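Local atomic coordinates of FdxN element excision controlling factor XisI (Anabaena variabilis ATCC 29413, PDB entry 2NVM), a protein that probably acts with XisF and XisH to control the site-specific excision of the fdxN element from cyanobacterial nitrogen-fixation genes. Residues B[72-77]-B[92-97]. Sequence-based numbering, arbitrary orientation. Where two conformers were deposited one is given.
Sequences IILYLQ and LAIVDE
I94, in the first turn of helix 93-100, reaches across to L74 and L76 of strand 67-79, a small helix-on-sheet contact in the buried core of the XisI fold. The backbones stay well apart, with the CA atoms of L74 and I94 separated by 10.0 Å, and methyl groups bridge the gap. I94 does this with its longer branch. CG1 sits between the backbone N and the carbonyl carbon (chi1 67°), and the chain then runs straight out (chi2 176°), carrying CD1 to the strand. The two leucines present one methyl each. L74 turns its CG away from its own N (chi1 -168°) and offers CD1; L76 offers CD2. The isoleucine and the leucines approach from opposite sides of the gap and meet at their ends, methyl to methyl, without broad overlap, and only 112 Å² is buried in all.

The strand is irregular here: I73 and L74 both lie opposite W58 of strand 55-61 and form a classic beta bulge. L74, itself part of the bulge, and L76, two residues on, point toward the helix, while Y75 between them faces away, its hydroxyl hydrogen-bonded to R46 of the second subunit. Helix 4-23 adds to this apolar layer, with I12 touching L76 and Y19 touching I94.

At the start of the short helix, I94 N is hydrogen-bonded to T90 OG1 and V95 N to L92 O at 3.1 Å, which fixes the backbone from which the isoleucine projects. Its end is shared unequally: I94 CD1 comes to 3.5 Å from L74 CD1 but lies 4.0 Å from L76 CD2.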
loop_
_atom_site.group_PDB
_atom_site.type_symbol
_atom_site.label_atom_id
_atom_site.label_comp_id
_atom_site.label_asym_id
_atom_site.label_seq_id
_atom_site.Cartn_x
_atom_site.Cartn_y
_atom_site.Cartn_z
ATOM N N ILE B 72 -3.666 1.997 -7.232
ATOM C CA ILE B 72 -2.727 2.816 -6.425
ATOM C C ILE B 72 -2.774 4.237 -6.987
ATOM O O ILE B 72 -2.616 4.409 -8.201
ATOM C CB ILE B 72 -1.298 2.225 -6.454
ATOM C CG1 ILE B 72 -1.327 0.826 -5.796
ATOM C CG2 ILE B 72 -0.262 3.191 -5.763
ATOM C CD1 ILE B 72 -0.002 0.091 -5.812
ATOM N N ILE B 73 -3.036 5.218 -6.100
ATOM C CA ILE B 73 -3.127 6.648 -6.432
ATOM C C ILE B 73 -1.793 7.337 -6.145
ATOM O O ILE B 73 -1.270 8.070 -6.982
ATOM C CB ILE B 73 -4.209 7.406 -5.568
ATOM C CG1 ILE B 73 -5.607 6.787 -5.704
ATOM C CG2 ILE B 73 -4.270 8.900 -5.924
ATOM C CD1 ILE B 73 -6.169 6.835 -7.081
ATOM N N LEU B 74 -1.274 7.122 -4.933
ATOM C CA LEU B 74 -0.031 7.727 -4.467
ATOM C C LEU B 74 0.698 6.732 -3.587
ATOM O O LEU B 74 0.090 6.164 -2.668
ATOM C CB LEU B 74 -0.376 9.018 -3.707
ATOM C CG LEU B 74 0.653 10.077 -3.287
ATOM C CD1 LEU B 74 1.519 10.519 -4.434
ATOM C CD2 LEU B 74 -0.090 11.292 -2.716
ATOM N N TYR B 75 1.978 6.503 -3.898
ATOM C CA TYR B 75 2.811 5.564 -3.175
ATOM C C TYR B 75 4.212 6.150 -2.996
ATOM O O TYR B 75 4.898 6.466 -3.972
ATOM C CB TYR B 75 2.808 4.173 -3.871
ATOM C CG TYR B 75 3.731 3.126 -3.275
ATOM C CD1 TYR B 75 3.984 3.058 -1.876
ATOM C CD2 TYR B 75 4.281 2.115 -4.086
ATOM C CE1 TYR B 75 4.836 2.087 -1.330
ATOM C CE2 TYR B 75 5.125 1.138 -3.555
ATOM C CZ TYR B 75 5.389 1.128 -2.162
ATOM O OH TYR B 75 6.198 0.179 -1.599
ATOM N N LEU B 76 4.602 6.274 -1.731
ATOM C CA LEU B 76 5.886 6.817 -1.316
ATOM C C LEU B 76 6.540 5.883 -0.310
ATOM O O LEU B 76 5.844 5.273 0.517
ATOM C CB LEU B 76 5.675 8.179 -0.640
ATOM C CG LEU B 76 4.869 9.248 -1.387
ATOM C CD1 LEU B 76 4.712 10.482 -0.541
ATOM C CD2 LEU B 76 5.531 9.627 -2.671
ATOM N N GLN B 77 7.856 5.742 -0.414
ATOM C CA GLN B 77 8.656 4.996 0.550
ATOM C C GLN B 77 9.993 5.714 0.820
ATOM O O GLN B 77 10.486 6.449 -0.040
ATOM C CB GLN B 77 8.882 3.522 0.165
ATOM C CG GLN B 77 9.679 3.275 -1.108
ATOM C CD GLN B 77 10.330 1.909 -1.247
ATOM O OE1 GLN B 77 10.260 1.037 -0.368
ATOM N NE2 GLN B 77 11.031 1.740 -2.360
ATOM N N LEU B 92 3.508 15.914 -10.144
ATOM C CA LEU B 92 4.659 16.407 -9.378
ATOM C C LEU B 92 4.407 17.594 -8.431
ATOM O O LEU B 92 5.364 18.169 -7.928
ATOM C CB LEU B 92 5.917 16.593 -10.279
ATOM C CG LEU B 92 6.446 15.314 -10.952
ATOM C CD1 LEU B 92 7.636 15.677 -11.824
ATOM C CD2 LEU B 92 6.828 14.215 -9.936
ATOM N N ALA B 93 3.138 17.913 -8.127
ATOM C CA ALA B 93 2.800 18.974 -7.142
ATOM C C ALA B 93 3.370 18.629 -5.750
ATOM O O ALA B 93 3.774 19.530 -5.027
ATOM C CB ALA B 93 1.289 19.219 -7.056
ATOM N N ILE B 94 3.429 17.331 -5.413
ATOM C CA ILE B 94 4.006 16.852 -4.139
ATOM C C ILE B 94 5.523 17.110 -4.011
ATOM O O ILE B 94 6.013 17.203 -2.896
ATOM C CB ILE B 94 3.698 15.335 -3.832
ATOM C CG1 ILE B 94 4.386 14.363 -4.802
ATOM C CG2 ILE B 94 2.172 15.068 -3.798
ATOM C CD1 ILE B 94 4.130 12.900 -4.401
ATOM N N VAL B 95 6.251 17.168 -5.136
ATOM C CA VAL B 95 7.699 17.471 -5.137
ATOM C C VAL B 95 7.955 18.895 -4.633
ATOM O O VAL B 95 8.885 19.096 -3.858
ATOM C CB VAL B 95 8.371 17.226 -6.519
ATOM C CG1 VAL B 95 9.752 17.877 -6.609
ATOM C CG2 VAL B 95 8.447 15.735 -6.799
ATOM N N ASP B 96 7.126 19.849 -5.074
ATOM C CA ASP B 96 7.196 21.244 -4.630
ATOM C C ASP B 96 7.051 21.332 -3.111
ATOM O O ASP B 96 7.808 22.051 -2.463
ATOM C CB ASP B 96 6.116 22.116 -5.303
ATOM C CG ASP B 96 6.361 22.317 -6.799
ATOM O OD1 ASP B 96 7.486 22.717 -7.179
ATOM O OD2 ASP B 96 5.406 22.118 -7.587
ATOM N N GLU B 97 6.115 20.557 -2.556
ATOM C CA GLU B 97 5.901 20.520 -1.102
ATOM C C GLU B 97 7.113 19.974 -0.333
ATOM O O GLU B 97 7.459 20.518 0.721
ATOM C CB GLU B 97 4.566 19.844 -0.758
ATOM C CG GLU B 97 3.392 20.694 -1.334
ATOM C CD GLU B 97 2.044 20.393 -0.750
ATOM O OE1 GLU B 97 1.801 19.244 -0.345
ATOM O OE2 GLU B 97 1.208 21.318 -0.705
#